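Local coordinates for protein MIX1 (Leishmania major, PDB 3HA4) that probably acts as a homodimeric, TPR-like scaffold of the mitochondrial membrane that mediates protein-protein interactions, at residues Glu100-Leu105 with Met131-Leu136; Tyr65-Leu70 with Gly111-Pro116; Gln39-Leu44 with Leu73-Val78; Asp93-Arg98 with Asn138-Pro143. All blocks are in the same frame, centred on the assembly; numbering follows the deposited sequence.

Contact 1 of 4, residues Glu100-Leu105 with Met131-Leu136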
loop_
_atom_site.group_PDB
_atom_site.type_symbol
_atom_site.label_atom_id
_atom_site.label_comp_id
_atom_site.label_asym_id
_atom_site.label_seq_id
_atom_site.Cartn_x
_atom_site.Cartn_y
_atom_site.Cartn_z
ATOM N N GLU A 100 10.409 13.844 -3.702
ATOM C CA GLU A 100 9.058 14.348 -3.510
ATOM C C GLU A 100 8.195 13.391 -2.711
ATOM O O GLU A 100 7.452 13.814 -1.834
ATOM C CB GLU A 100 8.412 14.644 -4.857
ATOM C CG GLU A 100 9.138 15.711 -5.631
ATOM C CD GLU A 100 8.620 15.856 -7.041
ATOM O OE1 GLU A 100 7.947 14.926 -7.536
ATOM O OE2 GLU A 100 8.893 16.910 -7.649
ATOM N N VAL A 101 8.294 12.101 -3.012
ATOM C CA VAL A 101 7.579 11.095 -2.233
ATOM C C VAL A 101 8.049 11.151 -0.779
ATOM O O VAL A 101 7.235 11.117 0.154
ATOM C CB VAL A 101 7.776 9.682 -2.797
ATOM C CG1 VAL A 101 7.018 8.662 -1.965
ATOM C CG2 VAL A 101 7.313 9.634 -4.239
ATOM N N LEU A 102 9.363 11.256 -0.601
ATOM C CA LEU A 102 9.950 11.423 0.721
ATOM C C LEU A 102 9.337 12.656 1.410
ATOM O O LEU A 102 8.771 12.554 2.499
ATOM C CB LEU A 102 11.478 11.521 0.631
ATOM C CG LEU A 102 12.202 11.969 1.909
ATOM C CD1 LEU A 102 11.867 11.050 3.078
ATOM C CD2 LEU A 102 13.720 12.066 1.707
ATOM N N MET A 103 9.410 13.806 0.747
ATOM C CA MET A 103 8.806 15.028 1.267
ATOM C C MET A 103 7.331 14.883 1.690
ATOM O O MET A 103 6.936 15.353 2.767
ATOM C CB MET A 103 8.951 16.161 0.262
ATOM C CG MET A 103 8.665 17.541 0.829
ATOM S SD MET A 103 8.837 18.866 -0.393
ATOM C CE MET A 103 10.344 18.364 -1.225
ATOM N N GLN A 104 6.508 14.243 0.859
ATOM C CA GLN A 104 5.101 14.097 1.238
ATOM C C GLN A 104 4.900 13.194 2.464
ATOM O O GLN A 104 4.071 13.490 3.324
ATOM C CB GLN A 104 4.235 13.632 0.071
ATOM C CG GLN A 104 2.869 13.135 0.511
ATOM C CD GLN A 104 1.819 13.268 -0.568
ATOM O OE1 GLN A 104 1.955 14.075 -1.478
ATOM N NE2 GLN A 104 0.760 12.487 -0.461
ATOM N N LEU A 105 5.654 12.096 2.528
ATOM C CA LEU A 105 5.590 11.193 3.676
ATOM C C LEU A 105 6.025 11.935 4.931
ATOM O O LEU A 105 5.418 11.780 5.984
ATOM C CB LEU A 105 6.442 9.936 3.458
ATOM C CG LEU A 105 5.795 8.873 2.559
ATOM C CD1 LEU A 105 6.786 7.793 2.175
ATOM C CD2 LEU A 105 4.614 8.282 3.260
ATOM N N MET A 131 9.597 3.824 8.269
ATOM C CA MET A 131 10.279 2.789 7.576
ATOM C C MET A 131 10.376 3.113 6.119
ATOM O O MET A 131 11.384 2.930 5.549
ATOM C CB MET A 131 9.562 1.481 7.803
ATOM C CG MET A 131 10.135 0.339 7.057
ATOM S SD MET A 131 9.608 -1.176 7.737
ATOM C CE MET A 131 8.869 -0.568 9.192
ATOM N N ALA A 132 9.320 3.630 5.532
ATOM C CA ALA A 132 9.368 4.035 4.133
ATOM C C ALA A 132 10.301 5.231 3.958
ATOM O O ALA A 132 11.023 5.329 2.960
ATOM C CB ALA A 132 7.972 4.359 3.620
ATOM N N VAL A 133 10.277 6.134 4.934
ATOM C CA VAL A 133 11.142 7.302 4.919
ATOM C C VAL A 133 12.614 6.887 4.880
ATOM O O VAL A 133 13.387 7.394 4.058
ATOM C CB VAL A 133 10.859 8.221 6.125
ATOM C CG1 VAL A 133 11.970 9.246 6.298
ATOM C CG2 VAL A 133 9.533 8.926 5.934
ATOM N N ASP A 134 12.984 5.952 5.756
ATOM C CA ASP A 134 14.326 5.355 5.760
ATOM C C ASP A 134 14.666 4.798 4.395
ATOM O O ASP A 134 15.747 5.058 3.857
ATOM C CB ASP A 134 14.427 4.203 6.773
ATOM C CG ASP A 134 14.686 4.671 8.179
ATOM O OD1 ASP A 134 14.793 5.899 8.416
ATOM O OD2 ASP A 134 14.786 3.791 9.057
ATOM N N ASP A 135 13.753 3.993 3.858
ATOM C CA ASP A 135 13.956 3.388 2.554
ATOM C C ASP A 135 14.296 4.472 1.542
ATOM O O ASP A 135 15.293 4.374 0.823
ATOM C CB ASP A 135 12.721 2.597 2.126
ATOM C CG ASP A 135 12.631 1.258 2.818
ATOM O OD1 ASP A 135 13.682 0.789 3.298
ATOM O OD2 ASP A 135 11.531 0.672 2.883
ATOM N N LEU A 136 13.485 5.525 1.516
ATOM C CA LEU A 136 13.717 6.606 0.575
ATOM C C LEU A 136 15.061 7.251 0.847
ATOM O O LEU A 136 15.892 7.364 -0.050
ATOM C CB LEU A 136 12.577 7.620 0.628
ATOM C CG LEU A 136 11.256 7.040 0.112
ATOM C CD1 LEU A 136 10.025 7.883 0.517
ATOM C CD2 LEU A 136 11.353 6.850 -1.417
#

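Contact 2 of 4, residues Tyr65-Leu70 with Gly111-Pro116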
loop_
_atom_site.group_PDB
_atom_site.type_symbol
_atom_site.label_atom_id
_atom_site.label_comp_id
_atom_site.label_asym_id
_atom_site.label_seq_id
_atom_site.Cartn_x
_atom_site.Cartn_y
_atom_site.Cartn_z
ATOM N N TYR A 65 -4.087 14.842 -3.363
ATOM C CA TYR A 65 -4.011 14.133 -2.091
ATOM C C TYR A 65 -2.647 14.287 -1.393
ATOM O O TYR A 65 -2.002 13.300 -1.064
ATOM C CB TYR A 65 -4.355 12.651 -2.307
ATOM C CG TYR A 65 -5.588 12.452 -3.137
ATOM C CD1 TYR A 65 -6.844 12.665 -2.598
ATOM C CD2 TYR A 65 -5.504 12.076 -4.480
ATOM C CE1 TYR A 65 -7.999 12.498 -3.357
ATOM C CE2 TYR A 65 -6.664 11.905 -5.260
ATOM C CZ TYR A 65 -7.906 12.123 -4.684
ATOM O OH TYR A 65 -9.063 11.972 -5.410
ATOM N N PRO A 66 -2.229 15.535 -1.142
ATOM C CA PRO A 66 -0.913 15.821 -0.547
ATOM C C PRO A 66 -0.792 15.293 0.886
ATOM O O PRO A 66 0.322 15.237 1.416
ATOM C CB PRO A 66 -0.854 17.350 -0.498
ATOM C CG PRO A 66 -2.294 17.817 -0.574
ATOM C CD PRO A 66 -3.148 16.688 -1.099
ATOM N N ALA A 67 -1.917 14.938 1.498
ATOM C CA ALA A 67 -1.920 14.418 2.866
ATOM C C ALA A 67 -1.922 12.901 2.954
ATOM O O ALA A 67 -1.806 12.355 4.049
ATOM C CB ALA A 67 -3.084 14.981 3.663
ATOM N N ASP A 68 -2.047 12.219 1.818
ATOM C CA ASP A 68 -2.082 10.756 1.813
ATOM C C ASP A 68 -0.700 10.113 1.981
ATOM O O ASP A 68 0.304 10.612 1.452
ATOM C CB ASP A 68 -2.714 10.232 0.524
ATOM C CG ASP A 68 -2.858 8.715 0.522
ATOM O OD1 ASP A 68 -3.314 8.161 1.554
ATOM O OD2 ASP A 68 -2.508 8.082 -0.502
ATOM N N TRP A 69 -0.658 8.990 2.695
ATOM C CA TRP A 69 0.604 8.256 2.900
ATOM C C TRP A 69 0.583 6.920 2.159
ATOM O O TRP A 69 1.632 6.372 1.825
ATOM C CB TRP A 69 0.888 8.022 4.406
ATOM C CG TRP A 69 -0.235 7.310 5.067
ATOM C CD1 TRP A 69 -1.358 7.869 5.588
ATOM C CD2 TRP A 69 -0.388 5.894 5.210
ATOM N NE1 TRP A 69 -2.197 6.891 6.064
ATOM C CE2 TRP A 69 -1.621 5.669 5.845
ATOM C CE3 TRP A 69 0.405 4.797 4.877
ATOM C CZ2 TRP A 69 -2.076 4.395 6.163
ATOM C CZ3 TRP A 69 -0.052 3.533 5.186
ATOM C CH2 TRP A 69 -1.278 3.343 5.828
ATOM N N LEU A 70 -0.617 6.399 1.915
ATOM C CA LEU A 70 -0.777 5.068 1.337
ATOM C C LEU A 70 -0.179 4.975 -0.063
ATOM O O LEU A 70 0.606 4.075 -0.367
ATOM C CB LEU A 70 -2.253 4.665 1.309
ATOM C CG LEU A 70 -2.549 3.197 0.995
ATOM C CD1 LEU A 70 -1.536 2.271 1.668
ATOM C CD2 LEU A 70 -3.962 2.832 1.414
ATOM N N GLY A 111 2.718 15.993 10.618
ATOM C CA GLY A 111 1.476 16.707 10.686
ATOM C C GLY A 111 1.440 18.039 10.004
ATOM O O GLY A 111 0.656 18.861 10.331
ATOM N N ARG A 112 2.302 18.227 9.040
ATOM C CA ARG A 112 2.342 19.405 8.218
ATOM C C ARG A 112 1.148 19.453 7.300
ATOM O O ARG A 112 0.810 20.447 6.718
ATOM C CB ARG A 112 3.615 19.413 7.423
ATOM C CG ARG A 112 4.719 20.013 8.155
ATOM C CD ARG A 112 5.931 20.123 7.360
ATOM N NE ARG A 112 7.047 19.759 8.178
ATOM C CZ ARG A 112 7.827 18.735 7.978
ATOM N NH1 ARG A 112 7.664 17.998 6.952
ATOM N NH2 ARG A 112 8.801 18.492 8.790
ATOM N N VAL A 113 0.504 18.330 7.182
ATOM C CA VAL A 113 -0.588 18.179 6.303
ATOM C C VAL A 113 -1.499 17.206 7.005
ATOM O O VAL A 113 -1.047 16.427 7.790
ATOM C CB VAL A 113 -0.074 17.673 5.000
ATOM C CG1 VAL A 113 0.152 16.259 5.037
ATOM C CG2 VAL A 113 -0.945 18.052 3.940
ATOM N N SER A 114 -2.787 17.249 6.774
ATOM C CA SER A 114 -3.640 16.347 7.504
ATOM C C SER A 114 -4.845 15.833 6.758
ATOM O O SER A 114 -5.190 16.318 5.715
ATOM C CB SER A 114 -4.020 16.912 8.865
ATOM O OG SER A 114 -4.925 17.954 8.753
ATOM N N ASP A 115 -5.483 14.839 7.336
ATOM C CA ASP A 115 -6.559 14.149 6.705
ATOM C C ASP A 115 -6.157 13.146 5.676
ATOM O O ASP A 115 -6.714 13.119 4.609
ATOM C CB ASP A 115 -7.472 15.138 6.070
ATOM C CG ASP A 115 -8.735 15.236 6.782
ATOM O OD1 ASP A 115 -9.777 15.174 6.130
ATOM O OD2 ASP A 115 -8.680 15.344 8.001
ATOM N N PRO A 116 -5.171 12.329 5.997
ATOM C CA PRO A 116 -4.650 11.358 5.046
ATOM C C PRO A 116 -5.653 10.332 4.628
ATOM O O PRO A 116 -6.386 9.801 5.418
ATOM C CB PRO A 116 -3.531 10.695 5.830
ATOM C CG PRO A 116 -3.143 11.677 6.810
ATOM C CD PRO A 116 -4.401 12.284 7.243
#

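Contact 3 of 4, residues Gln39-Leu44 with Leu73-Val78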
loop_
_atom_site.group_PDB
_atom_site.type_symbol
_atom_site.label_atom_id
_atom_site.label_comp_id
_atom_site.label_asym_id
_atom_site.label_seq_id
_atom_site.Cartn_x
_atom_site.Cartn_y
_atom_site.Cartn_z
ATOM N N GLN A 39 -5.629 2.050 -6.880
ATOM C CA GLN A 39 -5.721 0.832 -7.674
ATOM C C GLN A 39 -4.800 0.844 -8.909
ATOM O O GLN A 39 -4.207 -0.178 -9.266
ATOM C CB GLN A 39 -7.171 0.563 -8.064
ATOM C CG GLN A 39 -7.395 -0.718 -8.841
ATOM C CD GLN A 39 -8.849 -0.881 -9.258
ATOM O OE1 GLN A 39 -9.507 -1.861 -8.909
ATOM N NE2 GLN A 39 -9.363 0.098 -9.991
ATOM N N ARG A 40 -4.624 1.993 -9.517
ATOM C CA ARG A 40 -3.774 2.117 -10.663
ATOM C C ARG A 40 -2.323 2.030 -10.303
ATOM O O ARG A 40 -1.519 1.515 -11.021
ATOM C CB ARG A 40 -4.055 3.432 -11.327
ATOM C CG ARG A 40 -4.940 3.305 -12.458
ATOM C CD ARG A 40 -5.570 4.550 -12.902
ATOM N NE ARG A 40 -6.733 4.198 -13.680
ATOM C CZ ARG A 40 -7.417 5.022 -14.453
ATOM N NH1 ARG A 40 -7.064 6.276 -14.560
ATOM N NH2 ARG A 40 -8.452 4.590 -15.118
ATOM N N VAL A 41 -2.002 2.549 -9.152
ATOM C CA VAL A 41 -0.646 2.579 -8.675
ATOM C C VAL A 41 -0.210 1.217 -8.198
ATOM O O VAL A 41 0.926 0.864 -8.282
ATOM C CB VAL A 41 -0.498 3.593 -7.550
ATOM C CG1 VAL A 41 0.755 3.384 -6.808
ATOM C CG2 VAL A 41 -0.554 4.965 -8.077
ATOM N N VAL A 42 -1.157 0.447 -7.719
ATOM C CA VAL A 42 -0.881 -0.863 -7.213
ATOM C C VAL A 42 -0.633 -1.906 -8.281
ATOM O O VAL A 42 -0.060 -2.913 -8.005
ATOM C CB VAL A 42 -1.968 -1.327 -6.287
ATOM C CG1 VAL A 42 -1.823 -2.722 -6.024
ATOM C CG2 VAL A 42 -1.920 -0.597 -5.047
ATOM N N LEU A 43 -1.067 -1.626 -9.480
ATOM C CA LEU A 43 -0.889 -2.467 -10.621
ATOM C C LEU A 43 0.537 -2.403 -11.075
ATOM O O LEU A 43 1.014 -3.274 -11.723
ATOM C CB LEU A 43 -1.747 -1.923 -11.729
ATOM C CG LEU A 43 -2.850 -2.587 -12.514
ATOM C CD1 LEU A 43 -3.490 -3.742 -11.901
ATOM C CD2 LEU A 43 -3.808 -1.552 -12.808
ATOM N N LEU A 44 1.222 -1.343 -10.728
ATOM C CA LEU A 44 2.534 -1.115 -11.253
ATOM C C LEU A 44 3.567 -2.108 -10.807
ATOM O O LEU A 44 4.369 -2.516 -11.583
ATOM C CB LEU A 44 3.009 0.283 -10.924
ATOM C CG LEU A 44 2.392 1.439 -11.653
ATOM C CD1 LEU A 44 2.754 2.670 -10.956
ATOM C CD2 LEU A 44 2.925 1.452 -12.966
ATOM N N LEU A 73 3.550 5.314 0.042
ATOM C CA LEU A 73 4.086 4.043 0.499
ATOM C C LEU A 73 4.208 3.061 -0.678
ATOM O O LEU A 73 5.246 2.429 -0.878
ATOM C CB LEU A 73 3.183 3.465 1.593
ATOM C CG LEU A 73 3.592 2.149 2.252
ATOM C CD1 LEU A 73 4.820 2.368 3.100
ATOM C CD2 LEU A 73 2.448 1.602 3.082
ATOM N N GLU A 74 3.146 2.954 -1.469
ATOM C CA GLU A 74 3.133 2.061 -2.627
ATOM C C GLU A 74 4.171 2.475 -3.683
ATOM O O GLU A 74 4.919 1.637 -4.200
ATOM C CB GLU A 74 1.733 2.010 -3.223
ATOM C CG GLU A 74 1.398 0.697 -3.874
ATOM C CD GLU A 74 1.488 -0.455 -2.897
ATOM O OE1 GLU A 74 0.518 -0.703 -2.130
ATOM O OE2 GLU A 74 2.543 -1.116 -2.902
ATOM N N LEU A 75 4.227 3.768 -3.988
ATOM C CA LEU A 75 5.263 4.301 -4.862
ATOM C C LEU A 75 6.681 4.014 -4.351
ATOM O O LEU A 75 7.590 3.743 -5.144
ATOM C CB LEU A 75 5.064 5.805 -5.050
ATOM C CG LEU A 75 4.329 6.310 -6.291
ATOM C CD1 LEU A 75 3.754 5.177 -7.115
ATOM C CD2 LEU A 75 3.260 7.284 -5.883
ATOM N N THR A 76 6.874 4.078 -3.032
ATOM C CA THR A 76 8.170 3.753 -2.455
ATOM C C THR A 76 8.576 2.328 -2.825
ATOM O O THR A 76 9.720 2.089 -3.205
ATOM C CB THR A 76 8.188 3.899 -0.925
ATOM O OG1 THR A 76 7.934 5.258 -0.573
ATOM C CG2 THR A 76 9.543 3.501 -0.375
ATOM N N GLN A 77 7.640 1.386 -2.712
ATOM C CA GLN A 77 7.897 0.012 -3.168
ATOM C C GLN A 77 8.222 -0.029 -4.668
ATOM O O GLN A 77 9.098 -0.785 -5.089
ATOM C CB GLN A 77 6.721 -0.934 -2.857
ATOM C CG GLN A 77 6.192 -0.871 -1.428
ATOM C CD GLN A 77 7.295 -0.678 -0.387
ATOM O OE1 GLN A 77 8.337 -1.339 -0.415
ATOM N NE2 GLN A 77 7.061 0.240 0.533
ATOM N N VAL A 78 7.520 0.774 -5.472
ATOM C CA VAL A 78 7.881 0.896 -6.889
ATOM C C VAL A 78 9.326 1.386 -7.056
ATOM O O VAL A 78 10.102 0.780 -7.781
ATOM C CB VAL A 78 6.882 1.762 -7.707
ATOM C CG1 VAL A 78 7.372 1.955 -9.131
ATOM C CG2 VAL A 78 5.506 1.121 -7.720
#

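Contact 4 of 4, residues Asp93-Arg98 with Asn138-Pro143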
loop_
_atom_site.group_PDB
_atom_site.type_symbol
_atom_site.label_atom_id
_atom_site.label_comp_id
_atom_site.label_asym_id
_atom_site.label_seq_id
_atom_site.Cartn_x
_atom_site.Cartn_y
_atom_site.Cartn_z
ATOM N N ASP A 93 13.077 12.223 -14.168
ATOM C CA ASP A 93 14.021 12.229 -13.070
ATOM C C ASP A 93 13.420 11.390 -11.993
ATOM O O ASP A 93 12.396 11.704 -11.466
ATOM C CB ASP A 93 14.269 13.642 -12.558
ATOM C CG ASP A 93 15.547 13.770 -11.784
ATOM O OD1 ASP A 93 16.197 12.768 -11.511
ATOM O OD2 ASP A 93 15.911 14.886 -11.435
ATOM N N PRO A 94 14.075 10.300 -11.693
ATOM C CA PRO A 94 13.621 9.380 -10.689
ATOM C C PRO A 94 14.065 9.808 -9.346
ATOM O O PRO A 94 13.318 9.636 -8.445
ATOM C CB PRO A 94 14.328 8.112 -11.080
ATOM C CG PRO A 94 14.466 8.215 -12.444
ATOM C CD PRO A 94 14.709 9.584 -12.788
ATOM N N ASP A 95 15.254 10.353 -9.210
ATOM C CA ASP A 95 15.715 10.764 -7.914
ATOM C C ASP A 95 14.990 11.979 -7.474
ATOM O O ASP A 95 14.867 12.234 -6.333
ATOM C CB ASP A 95 17.207 11.001 -7.901
ATOM C CG ASP A 95 17.807 10.849 -6.535
ATOM O OD1 ASP A 95 17.903 9.731 -6.050
ATOM O OD2 ASP A 95 18.188 11.852 -5.950
ATOM N N GLU A 96 14.431 12.728 -8.375
ATOM C CA GLU A 96 13.630 13.845 -7.957
ATOM C C GLU A 96 12.275 13.425 -7.467
ATOM O O GLU A 96 11.745 14.018 -6.588
ATOM C CB GLU A 96 13.497 14.863 -9.059
ATOM C CG GLU A 96 13.198 16.269 -8.595
ATOM C CD GLU A 96 14.077 16.754 -7.453
ATOM O OE1 GLU A 96 15.313 16.607 -7.526
ATOM O OE2 GLU A 96 13.527 17.286 -6.480
ATOM N N MET A 97 11.727 12.382 -8.050
ATOM C CA MET A 97 10.475 11.811 -7.623
ATOM C C MET A 97 10.589 11.218 -6.249
ATOM O O MET A 97 9.710 11.315 -5.482
ATOM C CB MET A 97 10.012 10.745 -8.597
ATOM C CG MET A 97 8.654 10.231 -8.314
ATOM S SD MET A 97 8.169 8.862 -9.254
ATOM C CE MET A 97 6.830 8.315 -8.307
ATOM N N ARG A 98 11.709 10.594 -5.987
ATOM C CA ARG A 98 12.065 10.016 -4.736
ATOM C C ARG A 98 12.018 11.034 -3.636
ATOM O O ARG A 98 11.513 10.798 -2.569
ATOM C CB ARG A 98 13.476 9.517 -4.902
ATOM C CG ARG A 98 14.064 8.729 -3.813
ATOM C CD ARG A 98 15.541 8.858 -3.826
ATOM N NE ARG A 98 15.960 9.317 -2.532
ATOM C CZ ARG A 98 16.713 10.362 -2.298
ATOM N NH1 ARG A 98 17.194 11.057 -3.274
ATOM N NH2 ARG A 98 16.994 10.683 -1.061
ATOM N N ASN A 138 17.613 6.076 2.125
ATOM C CA ASN A 138 18.715 5.165 1.806
ATOM C C ASN A 138 18.910 4.923 0.308
ATOM O O ASN A 138 19.844 4.245 -0.116
ATOM C CB ASN A 138 18.549 3.843 2.563
ATOM C CG ASN A 138 19.133 3.905 3.962
ATOM O OD1 ASN A 138 20.214 4.455 4.161
ATOM N ND2 ASN A 138 18.424 3.347 4.936
ATOM N N MET A 139 18.035 5.520 -0.482
ATOM C CA MET A 139 17.946 5.234 -1.897
ATOM C C MET A 139 18.638 6.333 -2.689
ATOM O O MET A 139 18.504 7.518 -2.366
ATOM C CB MET A 139 16.464 5.174 -2.272
ATOM C CG MET A 139 16.106 4.349 -3.468
ATOM S SD MET A 139 14.311 4.345 -3.701
ATOM C CE MET A 139 13.760 3.377 -2.287
ATOM N N ASP A 140 19.398 5.934 -3.708
ATOM C CA ASP A 140 19.871 6.860 -4.741
ATOM C C ASP A 140 19.562 6.279 -6.126
ATOM O O ASP A 140 20.007 5.182 -6.473
ATOM C CB ASP A 140 21.362 7.182 -4.596
ATOM C CG ASP A 140 21.813 8.320 -5.514
ATOM O OD1 ASP A 140 21.066 8.688 -6.446
ATOM O OD2 ASP A 140 22.922 8.853 -5.300
ATOM N N LEU A 141 18.780 7.027 -6.898
ATOM C CA LEU A 141 18.230 6.548 -8.155
ATOM C C LEU A 141 18.818 7.307 -9.340
ATOM O O LEU A 141 18.309 7.227 -10.462
ATOM C CB LEU A 141 16.707 6.688 -8.141
ATOM C CG LEU A 141 16.013 6.000 -6.963
ATOM C CD1 LEU A 141 14.552 6.400 -6.881
ATOM C CD2 LEU A 141 16.156 4.486 -7.052
ATOM N N ASN A 142 19.884 8.059 -9.086
ATOM C CA ASN A 142 20.633 8.665 -10.174
ATOM C C ASN A 142 21.385 7.568 -10.923
ATOM O O ASN A 142 21.803 6.573 -10.324
ATOM C CB ASN A 142 21.594 9.735 -9.649
ATOM C CG ASN A 142 20.869 10.991 -9.166
ATOM O OD1 ASN A 142 20.208 11.689 -9.944
ATOM N ND2 ASN A 142 21.006 11.290 -7.875
ATOM N N PRO A 143 21.542 7.737 -12.242
ATOM C CA PRO A 143 22.162 6.717 -13.096
ATOM C C PRO A 143 23.422 6.112 -12.472
ATOM O O PRO A 143 24.493 6.719 -12.545
ATOM C CB PRO A 143 22.510 7.502 -14.360
ATOM C CG PRO A 143 21.470 8.577 -14.419
ATOM C CD PRO A 143 21.181 8.952 -12.997
#

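Contact 1 of 4, residues Glu100-Leu105 with Met131-Leu136
A nearly antiparallel helix pair of the TPR-like, all-helical fold presses Leu102 and Leu105 of helix 94-109 against Val133 and Leu136 of helix 123-137. Over the two short segments the axes approach to 9.7 Å and their directions differ by 153°. The backbones come nearest at Leu102 and Val133, whose CA atoms are 6.0 Å apart. All six touching residues are buried and every side-chain approach is apolar, so the join rests on van der Waals contact between aliphatic groups.

Val133 divides its two branches between neighbouring turns of the partner. CG1, anti to the backbone N (chi1 166°), meets Leu102 CD1 at 3.7 Å, whereas CG2, beside the backbone N, lies 4.1 Å from Leu105 CB. Leu105 reaches over toward the small side chain of Ala132, its CD1 stopping 3.9 Å from Ala132 CB. Beyond these segments, Thr76 of helix 70-81 touches Leu136, adding a third helix to the cluster, while Met131 and Asp135 pack on Pro35 and Gln39 of the second subunit.

Leu136 has more surface buried here than any other residue of the contact. Crossing Leu105 at about a right angle, its CD1 lies 3.6 Å from Leu105 CD1, and the same methyl presses on the helix backbone, 3.5 Å from Leu102 CA.

Contact 2 of 4, residues Tyr65-Leu70 with Gly111-Pro116
Ala67, Pro116 and Val113 bring together two interhelical loops of the TPR-like fold, the turn between helices 54-64 and 70-81 and the connection between helices 94-109 and 123-137. Ala67, the most covered of the three, sits inside a type I beta turn running from Tyr65 to Asp68 and directs its methyl at the other loop. Ala67 CB lies 3.2 Å from Ser114 O, a van der Waals touch on the backbone of the incoming chain.

Val113 closes over the same residue with both branches. Its CG1, set between the backbone N and the carbonyl carbon (chi1 80°), is 3.5 Å from Ala67 CA, while CG2 approaches Ala67 CB to 3.8 Å. Val113 also packs on Asn107 and Val108 of helix 94-109. That helix ends in a Schellman motif with Gly111, at positive phi, as the C-prime residue.

Asp68 prepares the next helix: OD1 caps it through a weak bond from Leu70 N (3.2 Å), and OD2 accepts from Trp34 NE1 and Ile71 N. The Trp69 and Pro116 side chains cross at about a right angle, and Trp69 NE1 is bonded to Gly119 O farther along the second loop. Pro116 CB and CG lie against Ala67 O. Pro116 is poorly ordered, so its exact spacing is less certain; as modelled, its CB meets the indole edge in the ring plane, 3.6 Å from Trp69 CD1.

Contact 3 of 4, residues Gln39-Leu44 with Leu73-Val78
Val42 CG2 lies over one face of the Glu74 carboxylate, well offset from its centre, 3.8 Å from Glu74 OE1. The other carboxylate oxygen, OE2, forms a salt bridge with Arg45. A second flat group, the amide of Gln77, is turned back onto its own helix. Its NE2 donates to Leu73 O (3.2 Å, N-H...O angle 135°) from 35° above the carbonyl plane, on the opposite face from the helical donor Gln77 N, so that one carbonyl oxygen takes two bonds.

The remainder is aliphatic. The Glu74 chain bends at chi2 (59°), and its CG passes 3.7 Å from Val42 CG2. Val41 slides past Glu74 in the opposite sense, its CG1 4.0 Å from Glu74 CB, and the same methyl meets Leu75 CD1 at 3.5 Å, the two side chains crossing near a right angle. Farther along, Leu44 CB lies 4.1 Å from Val78 CG2.

Met57 of helix 54-64 touches Val41, and Trp58 of that helix touches Leu75, so the valine-leucine junction has a third helix beside it. Val42 also packs on Gln77 of the second subunit. The contact is thus helix-on-helix packing in a TPR-like alpha-helical fold, touching the second subunit of the homodimer.

Contact 4 of 4, residues Asp93-Arg98 with Asn138-Pro143
Met139, the first residue of the tail to meet helix 94-109, sets its carbonyl over one face of the Arg98 guanidinium. Met139 O is 3.1 Å from Arg98 NE, but the angle is too poor for a hydrogen bond, and NE donates instead to Leu136 O.

At Asp140 the tail folds into an Asx turn: OD1 accepts from Asn142 N (3.0 Å, 168°), and this same oxygen comes within 3.4 Å of Asp95 OD1. Leu141 N donates to Asp95 OD1 at 3.0 Å and 173°, on the anti side of the oxygen and 29° out of the carboxylate plane. The Leu141 CD1 methyl settles against the aliphatic part of Arg98, 3.8 Å from Arg98 CB, and Leu141 CB lies 4.0 Å from Pro94 CB. Asn142 then crosses Asp95 at about a right angle, with ND2 giving a weak bond to Asp140 OD1.

Two carboxylates so close should each disfavour the other's negative charge. Arg98 NH1, which forms a salt bridge with Asp95 OD2 (3.0 Å) in the guanidinium plane, and the N-H groups of Leu141 and Asn142 probably offset much of that cost.

In the fold
Contacts 1 and 4 both use helix 94-109; contact 1, its centre 12 Å from that of contact 4, is nested in the loop that contact 4 closes, and the Arg98 side chain links the two. Contact 2 joins contact 1 through Gln104, whose NE2 lies 2.7 Å from Asp68 O and probably bonds to it. Helix 70-81 ties contact 3 in: Leu73 CD1 is 3.8 Å from Ala132 CB of contact 1, and Leu75 CG is 3.8 Å from Met97 CE of contact 4. Contacts 2 and 4 stand 22 Å apart between centres, on opposite sides of the chain's centre. Contacts 1, 2 and 3 touch the second subunit; contact 4 does not.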